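Local coordinates for uncharacterized protein (Chondromyces crocatus, PDB 6I86), which is of unknown function but is encoded in the gene cluster for the ribosomally derived peptide crocagin and probably takes part in its biosynthesis, at residues P30-T35 against V39-R44; F75-A80 against D147-L152; L54-E59 against H126-H131; L19-D22 against S26-S29. All coordinates share one frame; numbering follows the deposited sequence.

Interaction 1 (P30-T35 against V39-R44)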
# COMPACT_ATOMS: atom_id res chain seq x y z
N PRO A 30 15.62 0.86 11.57
CA PRO A 30 15.89 2.25 11.97
C PRO A 30 17.08 2.88 11.27
O PRO A 30 17.11 4.11 11.09
CB PRO A 30 16.13 2.13 13.49
CG PRO A 30 15.47 0.85 13.89
CD PRO A 30 15.63 -0.06 12.71
N ALA A 31 18.07 2.08 10.85
CA ALA A 31 19.25 2.64 10.19
C ALA A 31 18.89 3.34 8.89
O ALA A 31 19.58 4.27 8.47
CB ALA A 31 20.28 1.55 9.94
N PHE A 32 17.80 2.91 8.24
CA PHE A 32 17.36 3.57 7.02
C PHE A 32 16.99 5.02 7.28
O PHE A 32 17.34 5.91 6.49
CB PHE A 32 16.16 2.81 6.43
CG PHE A 32 15.68 3.35 5.11
CD1 PHE A 32 14.81 4.43 5.07
CD2 PHE A 32 16.06 2.76 3.92
CE1 PHE A 32 14.36 4.93 3.86
CE2 PHE A 32 15.61 3.25 2.71
CZ PHE A 32 14.75 4.33 2.68
N TRP A 33 16.28 5.29 8.38
CA TRP A 33 15.71 6.60 8.63
C TRP A 33 16.61 7.51 9.45
O TRP A 33 16.40 8.73 9.46
CB TRP A 33 14.36 6.45 9.32
CG TRP A 33 13.37 5.69 8.49
CD1 TRP A 33 13.22 4.33 8.44
CD2 TRP A 33 12.42 6.24 7.58
NE1 TRP A 33 12.22 4.00 7.56
CE2 TRP A 33 11.71 5.16 7.01
CE3 TRP A 33 12.08 7.54 7.19
CZ2 TRP A 33 10.69 5.33 6.08
CZ3 TRP A 33 11.07 7.71 6.26
CH2 TRP A 33 10.39 6.62 5.72
N SER A 34 17.61 6.95 10.14
CA SER A 34 18.48 7.76 10.98
C SER A 34 19.49 8.58 10.18
O SER A 34 20.00 9.58 10.70
CB SER A 34 19.22 6.87 11.98
OG SER A 34 20.15 6.03 11.32
N THR A 35 19.79 8.19 8.95
CA THR A 35 20.71 8.93 8.10
C THR A 35 19.94 9.77 7.08
O THR A 35 18.73 9.60 6.88
CB THR A 35 21.70 7.99 7.41
OG1 THR A 35 22.56 8.75 6.56
CG2 THR A 35 20.97 6.96 6.57
N VAL A 39 14.42 10.44 1.79
CA VAL A 39 13.44 10.66 0.73
C VAL A 39 14.00 10.21 -0.62
O VAL A 39 13.27 9.67 -1.46
CB VAL A 39 13.00 12.13 0.71
CG1 VAL A 39 14.15 13.06 0.33
CG2 VAL A 39 11.82 12.32 -0.23
N ASP A 40 15.30 10.43 -0.85
CA ASP A 40 15.91 9.94 -2.08
C ASP A 40 16.01 8.42 -2.08
O ASP A 40 15.84 7.78 -3.12
CB ASP A 40 17.30 10.55 -2.27
CG ASP A 40 17.24 12.03 -2.61
OD1 ASP A 40 18.22 12.75 -2.31
OD2 ASP A 40 16.22 12.47 -3.18
N ARG A 41 16.27 7.83 -0.91
CA ARG A 41 16.43 6.38 -0.85
C ARG A 41 15.09 5.67 -0.91
O ARG A 41 15.03 4.51 -1.34
CB ARG A 41 17.20 6.01 0.42
CG ARG A 41 18.68 6.37 0.34
CD ARG A 41 19.45 6.00 1.60
NE ARG A 41 19.27 6.99 2.65
CZ ARG A 41 18.60 6.77 3.78
NH1 ARG A 41 18.05 5.58 4.01
NH2 ARG A 41 18.48 7.73 4.68
N ILE A 42 14.00 6.33 -0.51
CA ILE A 42 12.67 5.79 -0.76
C ILE A 42 12.41 5.69 -2.25
O ILE A 42 11.92 4.67 -2.75
CB ILE A 42 11.60 6.65 -0.06
CG1 ILE A 42 11.77 6.60 1.46
CG2 ILE A 42 10.21 6.19 -0.45
CD1 ILE A 42 10.70 7.37 2.21
N TRP A 43 12.74 6.76 -2.99
CA TRP A 43 12.49 6.76 -4.43
C TRP A 43 13.33 5.72 -5.15
O TRP A 43 12.89 5.14 -6.15
CB TRP A 43 12.75 8.15 -5.01
CG TRP A 43 12.11 8.36 -6.34
CD1 TRP A 43 12.73 8.38 -7.56
CD2 TRP A 43 10.72 8.57 -6.59
NE1 TRP A 43 11.81 8.60 -8.55
CE2 TRP A 43 10.56 8.71 -7.99
CE3 TRP A 43 9.59 8.64 -5.78
CZ2 TRP A 43 9.32 8.93 -8.58
CZ3 TRP A 43 8.36 8.86 -6.36
CH2 TRP A 43 8.24 9.01 -7.75
N ARG A 44 14.55 5.47 -4.66
CA ARG A 44 15.38 4.43 -5.26
C ARG A 44 14.79 3.05 -5.02
O ARG A 44 14.84 2.19 -5.91
CB ARG A 44 16.80 4.51 -4.72
CG ARG A 44 17.55 5.73 -5.17
CD ARG A 44 19.02 5.42 -5.30
NE ARG A 44 19.65 5.17 -4.01
CZ ARG A 44 20.09 6.13 -3.19
NH1 ARG A 44 19.94 7.40 -3.53
NH2 ARG A 44 20.66 5.81 -2.04
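Arg41 and Phe32 join two consecutive short helices, 30-34 and 38-47, linked by a brief turn beside the four-stranded sheet that holds strand 17-22; the short segments run at 128° to each other with their axes 10.6 Å apart. The guanidinium of Arg41 reaches across to the backbone carbonyl of Phe32 and closes on its single oxygen with two nitrogens. Arg41 NH1 lies 2.6 Å from Phe32 O, while Arg41 NH2, at 2.8 Å from the same Phe32 O, lies nearly in line with the C=O bond. Both bonds stay close to the guanidinium plane, although neither is straight, as expected of a fork on one acceptor. NH2 has a further partner in the carbonyl of Asn36, in the connecting turn. Phe32 itself supplies a second attraction: Arg41 CZ stands 4.5 Å from the centroid of the Phe32 ring, almost on its normal, in a cation-pi contact with NH1 over the ring centre and the two planes 63° apart. A bend at chi3 (-80°) turns the arginine back over this ring. Thr35 CG2 packs over a face of the guanidinium. A methionine in place of Arg41 would probably leave the carbonyl of Phe32 without these two donors and the ring face without its cation. Beside the polar grip the contact is apolar: Ile42 CG1 lies 3.9 Å from Phe32 CE1, and the tip of the same isoleucine touches Trp33, with Ile42 CD1 3.6 Å from Trp33 CH2.

Interaction 2 (F75-A80 against D147-L152)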
# COMPACT_ATOMS: atom_id res chain seq x y z
N PHE A 75 -12.87 -7.00 -12.55
CA PHE A 75 -13.63 -5.77 -12.38
C PHE A 75 -12.75 -4.74 -11.69
O PHE A 75 -12.20 -4.99 -10.62
CB PHE A 75 -14.90 -6.01 -11.57
CG PHE A 75 -15.85 -6.97 -12.21
CD1 PHE A 75 -16.74 -6.55 -13.19
CD2 PHE A 75 -15.85 -8.31 -11.86
CE1 PHE A 75 -17.61 -7.44 -13.80
CE2 PHE A 75 -16.71 -9.21 -12.46
CZ PHE A 75 -17.59 -8.77 -13.43
N GLU A 76 -12.64 -3.57 -12.31
CA GLU A 76 -11.89 -2.47 -11.73
C GLU A 76 -12.60 -1.93 -10.49
O GLU A 76 -13.81 -2.11 -10.30
CB GLU A 76 -11.70 -1.35 -12.76
CG GLU A 76 -12.99 -0.59 -13.07
CD GLU A 76 -12.91 0.18 -14.38
OE1 GLU A 76 -11.86 0.13 -15.04
OE2 GLU A 76 -13.91 0.84 -14.74
N MET A 77 -11.83 -1.28 -9.63
CA MET A 77 -12.40 -0.55 -8.50
C MET A 77 -13.44 0.44 -9.00
O MET A 77 -13.16 1.27 -9.88
CB MET A 77 -11.28 0.16 -7.73
CG MET A 77 -11.73 0.98 -6.54
SD MET A 77 -10.37 2.01 -5.98
CE MET A 77 -10.95 2.55 -4.37
N VAL A 78 -14.65 0.35 -8.44
CA VAL A 78 -15.81 1.01 -9.03
C VAL A 78 -15.63 2.53 -9.07
O VAL A 78 -15.87 3.17 -10.09
CB VAL A 78 -17.08 0.60 -8.26
CG1 VAL A 78 -18.19 1.62 -8.46
CG2 VAL A 78 -17.55 -0.78 -8.71
N ASN A 79 -15.19 3.12 -7.96
CA ASN A 79 -15.07 4.57 -7.85
C ASN A 79 -13.64 5.06 -8.05
O ASN A 79 -13.31 6.17 -7.61
CB ASN A 79 -15.61 5.06 -6.51
CG ASN A 79 -15.04 4.29 -5.33
OD1 ASN A 79 -14.57 3.16 -5.47
ND2 ASN A 79 -15.06 4.91 -4.15
N ALA A 80 -12.79 4.27 -8.70
CA ALA A 80 -11.40 4.66 -8.89
C ALA A 80 -11.28 5.86 -9.82
O ALA A 80 -11.93 5.94 -10.86
CB ALA A 80 -10.60 3.49 -9.47
N ASP A 147 -10.46 3.56 0.39
CA ASP A 147 -9.97 4.67 -0.42
C ASP A 147 -9.12 4.18 -1.58
O ASP A 147 -9.03 4.85 -2.61
CB ASP A 147 -9.18 5.64 0.46
CG ASP A 147 -9.99 6.16 1.63
OD1 ASP A 147 -10.77 7.12 1.43
OD2 ASP A 147 -9.86 5.61 2.74
N GLY A 148 -8.50 3.01 -1.43
CA GLY A 148 -7.73 2.42 -2.51
C GLY A 148 -7.67 0.91 -2.37
O GLY A 148 -7.91 0.36 -1.29
N ILE A 149 -7.37 0.25 -3.48
CA ILE A 149 -7.22 -1.20 -3.52
C ILE A 149 -5.90 -1.52 -4.20
O ILE A 149 -5.65 -1.07 -5.33
CB ILE A 149 -8.39 -1.88 -4.25
CG1 ILE A 149 -9.73 -1.52 -3.59
CG2 ILE A 149 -8.21 -3.39 -4.26
CD1 ILE A 149 -10.93 -2.17 -4.25
N ILE A 150 -5.06 -2.30 -3.53
CA ILE A 150 -3.77 -2.74 -4.05
C ILE A 150 -3.88 -4.22 -4.37
O ILE A 150 -4.10 -5.04 -3.47
CB ILE A 150 -2.63 -2.47 -3.06
CG1 ILE A 150 -2.69 -1.03 -2.57
CG2 ILE A 150 -1.29 -2.75 -3.71
CD1 ILE A 150 -2.70 -0.02 -3.69
N THR A 151 -3.73 -4.57 -5.64
CA THR A 151 -3.89 -5.95 -6.08
C THR A 151 -2.56 -6.48 -6.60
O THR A 151 -1.92 -5.85 -7.45
CB THR A 151 -4.96 -6.08 -7.17
OG1 THR A 151 -6.18 -5.51 -6.70
CG2 THR A 151 -5.19 -7.54 -7.51
N LEU A 152 -2.16 -7.64 -6.10
CA LEU A 152 -0.95 -8.32 -6.53
C LEU A 152 -1.31 -9.58 -7.29
O LEU A 152 -2.28 -10.27 -6.95
CB LEU A 152 -0.07 -8.69 -5.33
CG LEU A 152 0.82 -7.66 -4.63
CD1 LEU A 152 0.02 -6.51 -4.03
CD2 LEU A 152 1.66 -8.34 -3.55
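Met77 lays its side chain against the start of strand 148-154, the central strand of the five-stranded mixed sheet, and is the one residue of 75-80 that touches 147-152. It is also the first residue of a type I beta turn, Met77 to Ala80, closed by a bond from Ala80 N to Met77 O (3.2 Å), in the loop between strands 60-69 and 82-90. Polar bonds do not cross between the two segments; the loop is tied instead to the adjoining strand 115-123, where the Met77 amide meets the carboxylate of Glu122. Asp147 gives this contact its backbone; its carboxylate is held by His131, Tyr140 and the amide of Lys63. The rest is van der Waals packing. With CG anti to the backbone N (chi1 179°) and the chain extended beyond it, Met77 reaches along the strand, so that different atoms meet successive residues. Its CG rests 4.0 Å from Ile149 CD1, where the two side chains meet at a slant. Farther out, the methyl end passes over backbone: Met77 CE comes within 3.7 Å of Gly148 CA and 3.5 Å of Asp147 O.

Interaction 3 (L54-E59 against H126-H131); sequences LQVVLE and HEESKH
Glu128 OE2 takes the backbone N-H of Val57 in the tight part of this contact, and a water spans its looser part. The Val57 N to Glu128 OE2 bond is 2.7 Å long and nearly straight at 164°, approaching the oxygen on its syn side but 24° out of the carboxylate plane. Valine carbon crowds round the same oxygen: Val57 CG2 lies 3.2 Å from Glu128 OE2, and Val56 CB sits 3.8 Å from that oxygen. Glu128 gets there as an almost straight rod, CG anti to the backbone N (chi1 168°) and the chain extended beyond it. The glutamate stems from the short helix 125-128, which follows strand 115-123 of the five-stranded sheet, and it grasps the chain just past the end of strand 51-55, an outer strand of the four-stranded sheet; a helical side chain thus links the two sheet systems. Tyr132 OH also bonds OE2, and Trp123 NE1 bonds OE1, so this buried carboxylate has donors on both oxygens, which would tend to favour its charged form. A leucine in place of Glu128 would probably leave the amide of Val57 and the donors of Tyr132 and Trp123 without their acceptor. On the looser side OE1 makes no direct bond to 54-59. The water donates to Glu128 OE1 and to Gln55 O, 2.7 Å from each, bridging a separation of 4.4 Å between those oxygens. Gln55 OE1 bonds Trp17 NE1, while a bound glycerol lies about 4 Å from the Gln55 side chain.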
# COMPACT_ATOMS: atom_id res chain seq x y z
N LEU A 54 1.95 4.89 -2.19
CA LEU A 54 0.57 5.37 -2.22
C LEU A 54 0.54 6.82 -1.74
O LEU A 54 0.65 7.08 -0.53
CB LEU A 54 -0.34 4.49 -1.36
CG LEU A 54 -0.77 3.14 -1.92
CD1 LEU A 54 -1.18 2.21 -0.79
CD2 LEU A 54 -1.93 3.34 -2.87
N GLN A 55 0.37 7.75 -2.67
CA GLN A 55 0.33 9.17 -2.34
C GLN A 55 -1.09 9.59 -1.99
O GLN A 55 -2.06 9.17 -2.62
CB GLN A 55 0.85 10.01 -3.51
CG GLN A 55 0.73 11.51 -3.30
CD GLN A 55 1.83 12.29 -3.99
OE1 GLN A 55 3.00 11.89 -3.97
NE2 GLN A 55 1.47 13.42 -4.60
N VAL A 56 -1.21 10.42 -0.95
CA VAL A 56 -2.46 11.07 -0.61
C VAL A 56 -2.27 12.57 -0.76
O VAL A 56 -1.16 13.10 -0.71
CB VAL A 56 -2.94 10.73 0.82
CG1 VAL A 56 -3.13 9.23 0.97
CG2 VAL A 56 -1.96 11.26 1.86
N VAL A 57 -3.39 13.26 -0.96
CA VAL A 57 -3.35 14.70 -1.23
C VAL A 57 -3.19 15.49 0.06
O VAL A 57 -2.45 16.48 0.12
CB VAL A 57 -4.61 15.11 -2.01
CG1 VAL A 57 -4.47 16.53 -2.52
CG2 VAL A 57 -4.86 14.15 -3.16
N LEU A 58 -3.89 15.07 1.12
CA LEU A 58 -3.85 15.77 2.39
C LEU A 58 -3.92 14.74 3.51
O LEU A 58 -4.25 13.57 3.29
CB LEU A 58 -4.99 16.79 2.52
CG LEU A 58 -5.19 17.80 1.39
CD1 LEU A 58 -6.62 18.32 1.39
CD2 LEU A 58 -4.20 18.96 1.49
N GLU A 59 -3.62 15.20 4.73
CA GLU A 59 -3.60 14.30 5.88
C GLU A 59 -5.00 13.76 6.19
O GLU A 59 -5.99 14.50 6.15
CB GLU A 59 -3.04 15.02 7.10
CG GLU A 59 -3.53 14.48 8.45
CD GLU A 59 -2.80 13.23 8.89
OE1 GLU A 59 -3.40 12.40 9.61
OE2 GLU A 59 -1.62 13.07 8.53
N HIS A 126 -11.91 10.84 -4.89
CA HIS A 126 -13.21 11.22 -4.37
C HIS A 126 -13.46 10.60 -3.00
O HIS A 126 -13.93 11.27 -2.07
CB HIS A 126 -14.31 10.82 -5.35
CG HIS A 126 -15.63 11.45 -5.08
ND1 HIS A 126 -16.75 10.73 -4.74
CD2 HIS A 126 -16.02 12.75 -5.09
CE1 HIS A 126 -17.77 11.55 -4.55
NE2 HIS A 126 -17.35 12.78 -4.76
N GLU A 127 -13.14 9.31 -2.85
CA GLU A 127 -13.32 8.65 -1.56
C GLU A 127 -12.30 9.14 -0.55
O GLU A 127 -12.63 9.34 0.63
CB GLU A 127 -13.23 7.14 -1.73
CG GLU A 127 -13.62 6.34 -0.49
CD GLU A 127 -15.11 6.39 -0.20
OE1 GLU A 127 -15.88 6.77 -1.11
OE2 GLU A 127 -15.51 6.04 0.93
N GLU A 128 -11.05 9.34 -0.98
CA GLU A 128 -10.01 9.86 -0.10
C GLU A 128 -10.43 11.18 0.53
O GLU A 128 -10.27 11.39 1.74
CB GLU A 128 -8.70 10.03 -0.86
CG GLU A 128 -7.65 10.82 -0.10
CD GLU A 128 -6.52 11.31 -0.97
OE1 GLU A 128 -6.15 10.61 -1.94
OE2 GLU A 128 -5.98 12.40 -0.69
N SER A 129 -10.99 12.08 -0.28
CA SER A 129 -11.37 13.41 0.19
C SER A 129 -12.55 13.39 1.16
O SER A 129 -12.90 14.45 1.69
CB SER A 129 -11.71 14.31 -1.01
OG SER A 129 -12.82 13.80 -1.73
N LYS A 130 -13.16 12.23 1.41
CA LYS A 130 -14.17 12.12 2.46
C LYS A 130 -13.57 11.94 3.84
O LYS A 130 -14.31 12.03 4.83
CB LYS A 130 -15.11 10.95 2.19
CG LYS A 130 -15.95 11.03 0.93
CD LYS A 130 -16.76 9.75 0.76
CE LYS A 130 -17.48 9.70 -0.57
NZ LYS A 130 -18.14 8.39 -0.78
N HIS A 131 -12.27 11.70 3.95
CA HIS A 131 -11.68 11.15 5.16
C HIS A 131 -10.51 11.97 5.68
O HIS A 131 -9.67 11.45 6.42
CB HIS A 131 -11.25 9.70 4.89
CG HIS A 131 -12.37 8.84 4.40
ND1 HIS A 131 -12.29 8.10 3.24
CD2 HIS A 131 -13.61 8.61 4.91
CE1 HIS A 131 -13.43 7.45 3.06
NE2 HIS A 131 -14.24 7.74 4.06
O HOH W 1 -4.11 10.46 -3.70

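Interaction 4 (L19-D22 against S26-S29); sequences LFFD and SINS
Ile27 covers one face of the Phe21 ring where strand 17-22, an inner strand of the four-stranded antiparallel sheet, turns through a loop into a short 3-10 segment before helix 30-34. From its CB the isoleucine divides into two branches with separate partners. CG2 goes to the ring: it stands 3.4 Å from the ring centroid of Phe21, only 10° off the normal, a CH-pi contact with the methyl centred over the face. Every ring carbon lies within reach of this one methyl, the nearest being Phe21 CD1, 3.4 Å from Ile27 CG2. The other branch leaves with CG1 anti to the backbone N (chi1 -165°) and stays extended, which sends its end past the ring to Leu19, two residues earlier in the strand; there Ile27 CD1 meets Leu19 CD1 at 3.8 Å, the two side chains crossing at about a right angle. Helix 38-47 closes over the same group, with Ile42 and Leu45 against Ile27. Asn28 completes the contact beside CE1 of the ring. Its amide nitrogen bonds back to the carbonyl of Ala23 and to the side chain of Asn106, and these bonds limit how the amide can turn. The amide plane stands 61° from the ring plane; Asn28 CG lies at the ring edge, while Asn28 CB approaches Phe21 CE1 obliquely, at 3.8 Å.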
# COMPACT_ATOMS: atom_id res chain seq x y z
N LEU A 19 3.56 3.57 2.32
CA LEU A 19 4.61 2.78 1.68
C LEU A 19 4.38 1.30 1.95
O LEU A 19 4.18 0.90 3.10
CB LEU A 19 5.99 3.20 2.19
CG LEU A 19 6.32 4.69 2.04
CD1 LEU A 19 7.57 5.04 2.84
CD2 LEU A 19 6.49 5.08 0.58
N PHE A 20 4.43 0.49 0.90
CA PHE A 20 4.28 -0.95 0.97
C PHE A 20 5.59 -1.61 0.58
O PHE A 20 6.21 -1.22 -0.41
CB PHE A 20 3.17 -1.45 0.04
CG PHE A 20 1.78 -1.29 0.58
CD1 PHE A 20 1.47 -0.25 1.44
CD2 PHE A 20 0.79 -2.18 0.23
CE1 PHE A 20 0.19 -0.10 1.93
CE2 PHE A 20 -0.48 -2.04 0.73
CZ PHE A 20 -0.79 -0.99 1.58
N PHE A 21 6.00 -2.62 1.35
CA PHE A 21 7.30 -3.24 1.10
C PHE A 21 7.38 -4.58 1.82
O PHE A 21 6.59 -4.87 2.73
CB PHE A 21 8.45 -2.33 1.53
CG PHE A 21 8.23 -1.67 2.87
CD1 PHE A 21 8.65 -2.28 4.04
CD2 PHE A 21 7.58 -0.45 2.95
CE1 PHE A 21 8.44 -1.67 5.27
CE2 PHE A 21 7.37 0.16 4.17
CZ PHE A 21 7.79 -0.45 5.33
N ASP A 22 8.36 -5.38 1.42
CA ASP A 22 8.65 -6.62 2.12
C ASP A 22 9.22 -6.30 3.50
O ASP A 22 9.93 -5.32 3.69
CB ASP A 22 9.64 -7.46 1.32
CG ASP A 22 9.78 -8.87 1.86
OD1 ASP A 22 10.50 -9.06 2.86
OD2 ASP A 22 9.16 -9.80 1.29
N SER A 26 15.18 -2.83 3.56
CA SER A 26 16.00 -1.97 4.40
C SER A 26 15.18 -0.86 5.05
O SER A 26 15.51 -0.40 6.15
CB SER A 26 17.14 -1.36 3.59
OG SER A 26 16.65 -0.55 2.54
N ILE A 27 14.11 -0.41 4.39
CA ILE A 27 13.27 0.66 4.93
C ILE A 27 12.60 0.26 6.23
O ILE A 27 12.16 1.13 6.99
CB ILE A 27 12.23 1.08 3.87
CG1 ILE A 27 11.60 2.42 4.24
CG2 ILE A 27 11.17 0.00 3.69
CD1 ILE A 27 10.79 3.05 3.12
N ASN A 28 12.51 -1.04 6.53
CA ASN A 28 11.88 -1.53 7.74
C ASN A 28 12.85 -1.61 8.92
O ASN A 28 12.59 -2.36 9.87
CB ASN A 28 11.24 -2.90 7.49
CG ASN A 28 10.07 -3.18 8.42
OD1 ASN A 28 9.44 -2.26 8.93
ND2 ASN A 28 9.78 -4.46 8.63
N SER A 29 13.95 -0.87 8.87
CA SER A 29 14.93 -0.84 9.95
C SER A 29 15.24 0.61 10.31
O SER A 29 15.13 1.50 9.47
CB SER A 29 16.22 -1.56 9.55
OG SER A 29 16.00 -2.95 9.41

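Interactions 1 and 4 form one continuous packed region, their centres 10 Å apart: Trp33 NE1 bonds Ile27 O at 2.9 Å, the Phe32 ring lies on Ile27, and Ile42 CD1 reaches Leu19 CD1 at 4.0 Å. Interactions 2 and 3, with centres 14 Å apart, meet across the chain's centre from interaction 4, where Asp147 OD1 lies 2.6 Å from His131 ND1 and Leu54 CD2 lies 3.5 Å from Ile150 CD1. Apolar contacts to Phe20 connect the two regions: Leu54 CD1 lies 3.8 Å from Phe20 CE1, and Ile150 CG1 lies 4.1 Å from Phe20 CE2. Interactions 1 and 2 stay apart, their centres 29 Å from each other. The glycerol beside interaction 3 probably came from the crystallisation liquor.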